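Local coordinates for protein acetyl-CoA acetyltransferase A (Ascaris suum, PDB 6BJA) that belongs to the thiolase family, binds coenzyme A and probably transfers acetyl groups between acetyl-CoA molecules in lipid metabolism, at residues Q179-A184 against T247-N252; E186-A191 against G349-G354; A251-I256 against E324-T329. One frame throughout, in Å; residues are numbered along the deposited sequence.

Interaction 1: Q179-A184 against T247-N252; sequences QLDAYA and TITAAN. With COA (coenzyme A), chain C.
N252 and D181 meet because of how their first torsions are set. In N252, CG stands between the backbone N and the carbonyl carbon (chi1 60°), and the amide turns toward helix 177-197. In D181, CG lies beside the backbone N and anti to the carbonyl carbon (chi1 -78°), which swings the carboxylate toward the loop. N252 ND2 then donates to D181 OD1 at 2.9 Å. The oxygen is approached nearly along its C-O bond, and it sits somewhat out of the amide plane. Amide and carboxylate are turned 37° against each other.

The second N-H of the amide is used as well. N252 ND2 gives a straight bond of 3.0 Å to T247 O, in the carbonyl plane. At the other end, N252 OD1 accepts from T249 N at 2.8 Å, with the donor well above the carbonyl plane. Three bonds therefore fix the rotation of this buried amide, and two of them tie the loop to itself. T249 OG1 accepts from N252 N in an ST motif. A water bridges the two segments, donating to D181 OD1 and accepting from T249 OG1. The other carboxylate oxygen, D181 OD2, pairs with R177.

L180 packs beside the polar group. Its CB lies on N252 ND2 at 3.6 Å. Its CD2 branch reaches T247 OG1 at 3.4 Å and makes an apolar contact with I248 CG1 at 3.9 Å. T247 OG1 is itself bonded to E167. A184 CB rests against the backbone of A251 and N252, while A251 CB faces the coenzyme A adenine.

The contact joins helix 177-197 to the loop that leads into strand 257-267. Helix 162-172 packs on L180, T247 and I248, and helix 327-337 adds L331 beside L180.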
# COMPACT_ATOMS: atom_id res chain seq x y z
N GLN A 179 -10.38 30.27 -28.30
CA GLN A 179 -11.49 30.70 -27.44
C GLN A 179 -11.39 30.13 -26.04
O GLN A 179 -11.66 30.86 -25.08
CB GLN A 179 -12.83 30.29 -28.03
CG GLN A 179 -13.19 31.00 -29.33
CD GLN A 179 -14.30 30.30 -30.03
OE1 GLN A 179 -14.10 29.21 -30.56
NE2 GLN A 179 -15.49 30.89 -30.03
N LEU A 180 -11.01 28.86 -25.91
CA LEU A 180 -10.91 28.25 -24.57
C LEU A 180 -9.83 28.96 -23.75
O LEU A 180 -10.02 29.27 -22.56
CB LEU A 180 -10.60 26.74 -24.66
CG LEU A 180 -11.80 25.80 -24.71
CD1 LEU A 180 -12.80 26.19 -25.76
CD2 LEU A 180 -11.30 24.38 -24.93
N ASP A 181 -8.70 29.25 -24.38
CA ASP A 181 -7.59 29.91 -23.68
C ASP A 181 -7.95 31.36 -23.33
O ASP A 181 -7.66 31.82 -22.22
CB ASP A 181 -6.31 29.88 -24.52
CG ASP A 181 -5.60 28.54 -24.47
OD1 ASP A 181 -6.01 27.66 -23.66
OD2 ASP A 181 -4.62 28.38 -25.24
N ALA A 182 -8.58 32.08 -24.26
CA ALA A 182 -8.97 33.45 -23.98
C ALA A 182 -9.98 33.49 -22.84
O ALA A 182 -9.92 34.37 -21.99
CB ALA A 182 -9.54 34.13 -25.22
N TYR A 183 -10.90 32.53 -22.81
CA TYR A 183 -11.88 32.44 -21.74
C TYR A 183 -11.20 32.22 -20.40
O TYR A 183 -11.55 32.86 -19.40
CB TYR A 183 -12.87 31.30 -22.03
CG TYR A 183 -13.95 31.23 -20.98
CD1 TYR A 183 -13.74 30.58 -19.78
CD2 TYR A 183 -15.18 31.86 -21.17
CE1 TYR A 183 -14.71 30.55 -18.80
CE2 TYR A 183 -16.17 31.83 -20.19
CZ TYR A 183 -15.92 31.19 -19.01
OH TYR A 183 -16.91 31.18 -18.04
N ALA A 184 -10.22 31.33 -20.37
CA ALA A 184 -9.52 31.01 -19.15
C ALA A 184 -8.78 32.22 -18.64
O ALA A 184 -8.88 32.59 -17.47
CB ALA A 184 -8.54 29.84 -19.37
N THR A 247 -8.07 20.31 -27.37
CA THR A 247 -8.12 21.74 -27.07
C THR A 247 -8.04 22.05 -25.58
O THR A 247 -7.63 23.13 -25.17
CB THR A 247 -9.42 22.37 -27.59
OG1 THR A 247 -10.54 21.78 -26.91
CG2 THR A 247 -9.57 22.17 -29.07
N ILE A 248 -8.43 21.08 -24.75
CA ILE A 248 -8.46 21.31 -23.32
C ILE A 248 -7.10 21.00 -22.69
O ILE A 248 -6.51 19.93 -22.92
CB ILE A 248 -9.58 20.48 -22.65
CG1 ILE A 248 -10.94 20.86 -23.24
CG2 ILE A 248 -9.58 20.68 -21.13
CD1 ILE A 248 -12.12 20.05 -22.71
N THR A 249 -6.61 21.94 -21.89
CA THR A 249 -5.30 21.88 -21.27
C THR A 249 -5.40 22.10 -19.78
O THR A 249 -6.46 22.49 -19.28
CB THR A 249 -4.35 22.94 -21.81
OG1 THR A 249 -4.76 24.22 -21.31
CG2 THR A 249 -4.37 22.96 -23.33
N ALA A 250 -4.28 21.96 -19.08
CA ALA A 250 -4.27 22.24 -17.64
C ALA A 250 -4.67 23.68 -17.37
O ALA A 250 -5.26 23.95 -16.32
CB ALA A 250 -2.90 21.95 -17.05
N ALA A 251 -4.38 24.60 -18.29
CA ALA A 251 -4.65 26.00 -18.05
C ALA A 251 -6.12 26.37 -18.30
O ALA A 251 -6.63 27.26 -17.63
CB ALA A 251 -3.74 26.88 -18.94
N ASN A 252 -6.80 25.69 -19.22
CA ASN A 252 -8.19 26.10 -19.50
C ASN A 252 -9.17 25.11 -18.90
O ASN A 252 -10.37 25.16 -19.18
CB ASN A 252 -8.43 26.33 -21.01
CG ASN A 252 -8.18 25.11 -21.87
OD1 ASN A 252 -8.52 24.01 -21.49
ND2 ASN A 252 -7.64 25.33 -23.09
N1A COA C . -1.20 28.92 -16.65
C2A COA C . -0.07 28.52 -17.26
N3A COA C . 0.41 27.27 -17.18
C4A COA C . -0.23 26.32 -16.46
C5A COA C . -1.47 26.67 -15.77
C6A COA C . -1.94 28.07 -15.91
N6A COA C . -3.08 28.49 -15.32
N7A COA C . -1.89 25.55 -15.15
C8A COA C . -0.99 24.57 -15.41
N9A COA C . 0.01 25.04 -16.21
C1B COA C . 1.20 24.31 -16.73
C2B COA C . 2.14 24.01 -15.58
O2B COA C . 3.20 24.96 -15.49
C3B COA C . 2.69 22.63 -15.86
O3B COA C . 4.09 22.75 -16.15
P3B COA C . 4.83 22.40 -17.53
O7A COA C . 4.07 23.05 -18.66
O8A COA C . 6.23 22.97 -17.47
O9A COA C . 4.88 20.90 -17.72
C4B COA C . 1.77 22.04 -16.93
O4B COA C . 0.87 23.07 -17.35
C5B COA C . 0.94 20.92 -16.33
O5B COA C . 0.11 21.54 -15.35
P1A COA C . 0.07 21.10 -13.80
O1A COA C . 1.45 21.00 -13.19
O2A COA C . -0.79 22.06 -13.00
O3A COA C . -0.57 19.64 -13.75
P2A COA C . -0.31 18.71 -12.47
O4A COA C . 1.15 18.32 -12.39
O5A COA C . -0.76 19.40 -11.19
O6A COA C . -1.23 17.44 -12.75
CBP COA C . -3.46 16.98 -12.11
CCP COA C . -2.58 17.67 -13.13
CDP COA C . -3.11 15.51 -12.14
CEP COA C . -3.16 17.46 -10.69
CAP COA C . -4.93 17.09 -12.54
OAP COA C . -5.70 16.22 -11.70
C9P COA C . -5.49 18.50 -12.49
O9P COA C . -4.91 19.39 -11.89
N8P COA C . -6.63 18.78 -13.12
C7P COA C . -7.42 17.84 -13.89
C6P COA C . -8.43 18.60 -14.74
C5P COA C . -9.81 18.30 -14.21
O5P COA C . -10.50 17.41 -14.71
N4P COA C . -10.18 19.01 -13.16
C3P COA C . -11.45 18.74 -12.51
C2P COA C . -12.59 19.64 -12.94
S1P COA C . -14.07 18.64 -13.23
O HOH W 1 -3.83 26.30 -22.58

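Interaction 2: E186-A191 against G349-G354; sequences ESYRKA and GAVALG. With COA (coenzyme A), chain C.
Helix 177-197 passes close to the short helix 350-353, with the CA atoms of Y188 and A352 4.7 Å apart. G349 is the N-cap residue of the short helix, and G354 leaves it with positive phi. G349 O accepts from both A352 N and L353 N.

The small side chain of A352 permits the close approach. Its CB lies 3.5 Å from S187 O, and its CA sits over the Y188 ring face, 3.9 Å from the centroid, as a CH-pi contact. A191 CB touches both A352 CB and L353 CD2. S187 OG is anti to the backbone N (chi1 -173°), which carries it to the start of the short helix. There G349 N donates to S187 OG at 3.0 Å. The hydroxyl is also bonded to E324. Y188 OH bonds to E224 and lies 3.0 Å from N6A of coenzyme A, a ligand this tyrosine is known to bind. In nearby loops, L228 touches Y188 and Y225 touches A191.

The contact brings together the N-terminal and C-terminal thiolase sequence regions. It packs helix 177-197 on helix 350-353, which follows helix 327-337 in the chain.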
# COMPACT_ATOMS: atom_id res chain seq x y z
N GLU A 186 -9.34 35.26 -19.15
CA GLU A 186 -10.30 36.25 -18.68
C GLU A 186 -10.92 35.88 -17.31
O GLU A 186 -11.22 36.77 -16.50
CB GLU A 186 -11.39 36.45 -19.72
CG GLU A 186 -12.51 37.43 -19.37
CD GLU A 186 -12.07 38.89 -19.27
OE1 GLU A 186 -10.88 39.19 -19.47
OE2 GLU A 186 -12.93 39.72 -18.96
N SER A 187 -11.10 34.59 -17.05
CA SER A 187 -11.57 34.17 -15.73
C SER A 187 -10.53 34.59 -14.68
O SER A 187 -10.89 35.12 -13.61
CB SER A 187 -11.81 32.66 -15.70
OG SER A 187 -12.41 32.29 -14.48
N TYR A 188 -9.25 34.40 -14.99
CA TYR A 188 -8.18 34.81 -14.10
C TYR A 188 -8.18 36.32 -13.95
O TYR A 188 -7.97 36.84 -12.85
CB TYR A 188 -6.81 34.33 -14.61
CG TYR A 188 -6.46 32.89 -14.32
CD1 TYR A 188 -5.89 32.52 -13.11
CD2 TYR A 188 -6.70 31.91 -15.26
CE1 TYR A 188 -5.54 31.21 -12.85
CE2 TYR A 188 -6.39 30.60 -15.02
CZ TYR A 188 -5.81 30.24 -13.82
OH TYR A 188 -5.50 28.91 -13.62
N ARG A 189 -8.41 37.05 -15.05
CA ARG A 189 -8.41 38.52 -14.95
C ARG A 189 -9.50 39.02 -14.02
O ARG A 189 -9.26 39.91 -13.19
CB ARG A 189 -8.59 39.15 -16.32
CG ARG A 189 -8.37 40.66 -16.29
CD ARG A 189 -8.88 41.31 -17.56
NE ARG A 189 -10.33 41.25 -17.69
CZ ARG A 189 -11.18 41.94 -16.94
NH1 ARG A 189 -10.74 42.77 -16.00
NH2 ARG A 189 -12.47 41.82 -17.14
N LYS A 190 -10.69 38.45 -14.16
CA LYS A 190 -11.83 38.86 -13.36
C LYS A 190 -11.60 38.51 -11.90
O LYS A 190 -11.97 39.29 -11.02
CB LYS A 190 -13.13 38.23 -13.88
CG LYS A 190 -13.55 38.82 -15.23
CD LYS A 190 -14.93 38.35 -15.65
CE LYS A 190 -14.95 36.86 -15.88
NZ LYS A 190 -16.27 36.37 -16.40
N ALA A 191 -10.97 37.36 -11.64
CA ALA A 191 -10.70 36.95 -10.26
C ALA A 191 -9.69 37.87 -9.63
O ALA A 191 -9.84 38.29 -8.48
CB ALA A 191 -10.19 35.53 -10.20
N GLY A 349 -14.44 32.58 -12.30
CA GLY A 349 -15.03 31.28 -12.03
C GLY A 349 -13.97 30.26 -11.71
O GLY A 349 -12.79 30.57 -11.56
N ALA A 350 -14.41 29.00 -11.60
CA ALA A 350 -13.54 27.95 -11.09
C ALA A 350 -12.25 27.70 -11.87
O ALA A 350 -11.31 27.14 -11.32
CB ALA A 350 -14.34 26.66 -11.01
N VAL A 351 -12.16 28.10 -13.13
CA VAL A 351 -10.91 27.93 -13.84
C VAL A 351 -9.80 28.76 -13.18
O VAL A 351 -8.63 28.36 -13.16
CB VAL A 351 -11.06 28.28 -15.32
CG1 VAL A 351 -9.72 28.45 -16.01
CG2 VAL A 351 -11.83 27.16 -16.00
N ALA A 352 -10.18 29.90 -12.61
CA ALA A 352 -9.26 30.77 -11.90
C ALA A 352 -9.34 30.60 -10.39
O ALA A 352 -8.36 30.83 -9.69
CB ALA A 352 -9.53 32.22 -12.25
N LEU A 353 -10.52 30.26 -9.86
CA LEU A 353 -10.71 30.25 -8.40
C LEU A 353 -10.51 28.86 -7.79
O LEU A 353 -10.28 28.77 -6.59
CB LEU A 353 -12.12 30.75 -8.04
CG LEU A 353 -12.47 32.18 -8.45
CD1 LEU A 353 -13.92 32.54 -8.18
CD2 LEU A 353 -11.58 33.15 -7.72
N GLY A 354 -10.59 27.82 -8.60
CA GLY A 354 -10.44 26.45 -8.10
C GLY A 354 -11.78 25.76 -7.96
O GLY A 354 -12.82 26.39 -7.95
N1A COA C . -1.20 28.92 -16.65
C2A COA C . -0.07 28.52 -17.26
N3A COA C . 0.41 27.27 -17.18
C4A COA C . -0.23 26.32 -16.46
C5A COA C . -1.47 26.67 -15.77
C6A COA C . -1.94 28.07 -15.91
N6A COA C . -3.08 28.49 -15.32
N7A COA C . -1.89 25.55 -15.15
C8A COA C . -0.99 24.57 -15.41
N9A COA C . 0.01 25.04 -16.21
C1B COA C . 1.20 24.31 -16.73
C2B COA C . 2.14 24.01 -15.58
O2B COA C . 3.20 24.96 -15.49
C3B COA C . 2.69 22.63 -15.86
O3B COA C . 4.09 22.75 -16.15
P3B COA C . 4.83 22.40 -17.53
O7A COA C . 4.07 23.05 -18.66
O8A COA C . 6.23 22.97 -17.47
O9A COA C . 4.88 20.90 -17.72
C4B COA C . 1.77 22.04 -16.93
O4B COA C . 0.87 23.07 -17.35
C5B COA C . 0.94 20.92 -16.33
O5B COA C . 0.11 21.54 -15.35
P1A COA C . 0.07 21.10 -13.80
O1A COA C . 1.45 21.00 -13.19
O2A COA C . -0.79 22.06 -13.00
O3A COA C . -0.57 19.64 -13.75
P2A COA C . -0.31 18.71 -12.47
O4A COA C . 1.15 18.32 -12.39
O5A COA C . -0.76 19.40 -11.19
O6A COA C . -1.23 17.44 -12.75
CBP COA C . -3.46 16.98 -12.11
CCP COA C . -2.58 17.67 -13.13
CDP COA C . -3.11 15.51 -12.14
CEP COA C . -3.16 17.46 -10.69
CAP COA C . -4.93 17.09 -12.54
OAP COA C . -5.70 16.22 -11.70
C9P COA C . -5.49 18.50 -12.49
O9P COA C . -4.91 19.39 -11.89
N8P COA C . -6.63 18.78 -13.12
C7P COA C . -7.42 17.84 -13.89
C6P COA C . -8.43 18.60 -14.74
C5P COA C . -9.81 18.30 -14.21
O5P COA C . -10.50 17.41 -14.71
N4P COA C . -10.18 19.01 -13.16
C3P COA C . -11.45 18.74 -12.51
C2P COA C . -12.59 19.64 -12.94
S1P COA C . -14.07 18.64 -13.23

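Interaction 3: A251-I256 against E324-T329; sequences ANASTI and EAFSVT. With COA (coenzyme A), chain C.
A253 and F326 form a single antiparallel bridge as a non-hydrogen-bonded pair, with their CA atoms 4.3 Å apart. The backbone bonds lie between their neighbours. S327 N donates to N252 O at 2.9 Å. S254 N donates to A325 O at 3.0 Å. The two bonds flank the bridged pair.

Further polar contacts gather on the same carbonyls. S327 OG lies close to both N252 O and L180 O of helix 177-197. A water donates to N252 O and accepts weakly from V328 N, near the start of helix 327-337. S254 OG is close to A325 O, but its position is less certain.

Apolar packing is small. A253 CB meets the F326 ring obliquely, at 3.5 Å from CD1. F326 CG is anti to its carbonyl carbon (chi1 -58°), which lays the ring beside A253. A166 of helix 162-172 also touches F326.

Coenzyme A lies against the same segments. N4P of coenzyme A donates to S254 O at 3.1 Å. F326 CZ comes within 3.8 Å of O5P, so the ring borders the pantetheine arm.

In this thiolase the paired segments form part of the wall beside the pantetheine arm, near its thiol end. The S254 side chain is about 4 Å from that of H355, and the A325 side chain about 4 Å from that of C383. Both H355 and C383 are predicted proton acceptors.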
# COMPACT_ATOMS: atom_id res chain seq x y z
N ALA A 251 -4.38 24.60 -18.29
CA ALA A 251 -4.65 26.00 -18.05
C ALA A 251 -6.12 26.37 -18.30
O ALA A 251 -6.63 27.26 -17.63
CB ALA A 251 -3.74 26.88 -18.94
N ASN A 252 -6.80 25.69 -19.22
CA ASN A 252 -8.19 26.10 -19.50
C ASN A 252 -9.17 25.11 -18.90
O ASN A 252 -10.37 25.16 -19.18
CB ASN A 252 -8.43 26.33 -21.01
CG ASN A 252 -8.18 25.11 -21.87
OD1 ASN A 252 -8.52 24.01 -21.49
ND2 ASN A 252 -7.64 25.33 -23.09
N ALA A 253 -8.66 24.22 -18.04
CA ALA A 253 -9.51 23.34 -17.22
C ALA A 253 -9.41 23.79 -15.79
O ALA A 253 -8.39 24.33 -15.41
CB ALA A 253 -9.08 21.91 -17.31
N SER A 254 -10.43 23.52 -15.00
CA SER A 254 -10.31 23.78 -13.57
C SER A 254 -9.29 22.84 -12.94
O SER A 254 -8.89 21.83 -13.51
CB SER A 254 -11.66 23.68 -12.86
OG SER A 254 -12.18 22.38 -12.92
N THR A 255 -8.87 23.23 -11.74
CA THR A 255 -7.83 22.55 -10.99
C THR A 255 -8.47 21.76 -9.85
O THR A 255 -9.69 21.79 -9.68
CB THR A 255 -6.84 23.59 -10.40
OG1 THR A 255 -7.59 24.64 -9.78
CG2 THR A 255 -6.00 24.19 -11.50
N ILE A 256 -7.65 21.03 -9.11
CA ILE A 256 -8.13 20.36 -7.89
C ILE A 256 -7.75 21.21 -6.67
O ILE A 256 -6.69 21.86 -6.63
CB ILE A 256 -7.61 18.90 -7.79
CG1 ILE A 256 -6.11 18.80 -7.60
CG2 ILE A 256 -8.04 18.11 -9.05
CD1 ILE A 256 -5.65 17.33 -7.41
N GLU A 324 -17.32 26.67 -13.69
CA GLU A 324 -16.36 26.47 -14.78
C GLU A 324 -15.57 25.19 -14.59
O GLU A 324 -14.37 25.24 -14.30
CB GLU A 324 -15.39 27.65 -14.89
CG GLU A 324 -16.07 28.95 -15.10
CD GLU A 324 -15.11 30.12 -15.20
OE1 GLU A 324 -13.92 30.00 -14.80
OE2 GLU A 324 -15.59 31.19 -15.62
N ALA A 325 -16.21 24.04 -14.77
CA ALA A 325 -15.49 22.79 -14.74
C ALA A 325 -14.34 22.88 -15.74
O ALA A 325 -13.22 22.48 -15.46
CB ALA A 325 -16.40 21.63 -15.05
N PHE A 326 -14.67 23.45 -16.90
CA PHE A 326 -13.72 23.71 -17.98
C PHE A 326 -14.10 25.04 -18.59
O PHE A 326 -15.23 25.48 -18.42
CB PHE A 326 -13.76 22.60 -19.05
CG PHE A 326 -13.49 21.25 -18.49
CD1 PHE A 326 -12.20 20.78 -18.41
CD2 PHE A 326 -14.51 20.48 -17.97
CE1 PHE A 326 -11.92 19.55 -17.85
CE2 PHE A 326 -14.25 19.25 -17.40
CZ PHE A 326 -12.96 18.79 -17.33
N SER A 327 -13.20 25.67 -19.35
CA SER A 327 -13.56 26.88 -20.06
C SER A 327 -14.75 26.62 -20.99
O SER A 327 -15.63 27.47 -21.16
CB SER A 327 -12.38 27.40 -20.86
OG SER A 327 -11.41 27.97 -20.00
N VAL A 328 -14.79 25.45 -21.61
CA VAL A 328 -15.89 25.16 -22.52
C VAL A 328 -17.24 25.15 -21.79
O VAL A 328 -18.26 25.44 -22.40
CB VAL A 328 -15.67 23.81 -23.27
CG1 VAL A 328 -15.47 22.63 -22.31
CG2 VAL A 328 -16.84 23.53 -24.22
N THR A 329 -17.25 24.85 -20.48
CA THR A 329 -18.51 24.88 -19.74
C THR A 329 -19.14 26.27 -19.79
O THR A 329 -20.34 26.42 -20.02
CB THR A 329 -18.28 24.48 -18.29
OG1 THR A 329 -17.37 23.37 -18.25
CG2 THR A 329 -19.60 24.10 -17.61
N1A COA C . -1.20 28.92 -16.65
C2A COA C . -0.07 28.52 -17.26
N3A COA C . 0.41 27.27 -17.18
C4A COA C . -0.23 26.32 -16.46
C5A COA C . -1.47 26.67 -15.77
C6A COA C . -1.94 28.07 -15.91
N6A COA C . -3.08 28.49 -15.32
N7A COA C . -1.89 25.55 -15.15
C8A COA C . -0.99 24.57 -15.41
N9A COA C . 0.01 25.04 -16.21
C1B COA C . 1.20 24.31 -16.73
C2B COA C . 2.14 24.01 -15.58
O2B COA C . 3.20 24.96 -15.49
C3B COA C . 2.69 22.63 -15.86
O3B COA C . 4.09 22.75 -16.15
P3B COA C . 4.83 22.40 -17.53
O7A COA C . 4.07 23.05 -18.66
O8A COA C . 6.23 22.97 -17.47
O9A COA C . 4.88 20.90 -17.72
C4B COA C . 1.77 22.04 -16.93
O4B COA C . 0.87 23.07 -17.35
C5B COA C . 0.94 20.92 -16.33
O5B COA C . 0.11 21.54 -15.35
P1A COA C . 0.07 21.10 -13.80
O1A COA C . 1.45 21.00 -13.19
O2A COA C . -0.79 22.06 -13.00
O3A COA C . -0.57 19.64 -13.75
P2A COA C . -0.31 18.71 -12.47
O4A COA C . 1.15 18.32 -12.39
O5A COA C . -0.76 19.40 -11.19
O6A COA C . -1.23 17.44 -12.75
CBP COA C . -3.46 16.98 -12.11
CCP COA C . -2.58 17.67 -13.13
CDP COA C . -3.11 15.51 -12.14
CEP COA C . -3.16 17.46 -10.69
CAP COA C . -4.93 17.09 -12.54
OAP COA C . -5.70 16.22 -11.70
C9P COA C . -5.49 18.50 -12.49
O9P COA C . -4.91 19.39 -11.89
N8P COA C . -6.63 18.78 -13.12
C7P COA C . -7.42 17.84 -13.89
C6P COA C . -8.43 18.60 -14.74
C5P COA C . -9.81 18.30 -14.21
O5P COA C . -10.50 17.41 -14.71
N4P COA C . -10.18 19.01 -13.16
C3P COA C . -11.45 18.74 -12.51
C2P COA C . -12.59 19.64 -12.94
S1P COA C . -14.07 18.64 -13.23
O HOH W 2 -11.78 24.11 -21.56

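How the interactions relate
The three contacts lie on one side of the chain's centre and all touch coenzyme A. Interactions 1 and 3 share A251 and N252, and their centres are 7 Å apart. Interactions 1 and 2 both use helix 177-197; V351 CG1 lies 3.8 Å from A184 CB. E324 joins all three. Its OE2 is 2.8 Å from Y183 OH of interaction 1, and its OE1 is 3.1 Å from V351 N of interaction 2; both are probable hydrogen bonds. Around the ligand the work is divided. Interactions 1 and 2 border the adenine through A251 and Y188, while interaction 3 follows the pantetheine arm toward the predicted catalytic residues.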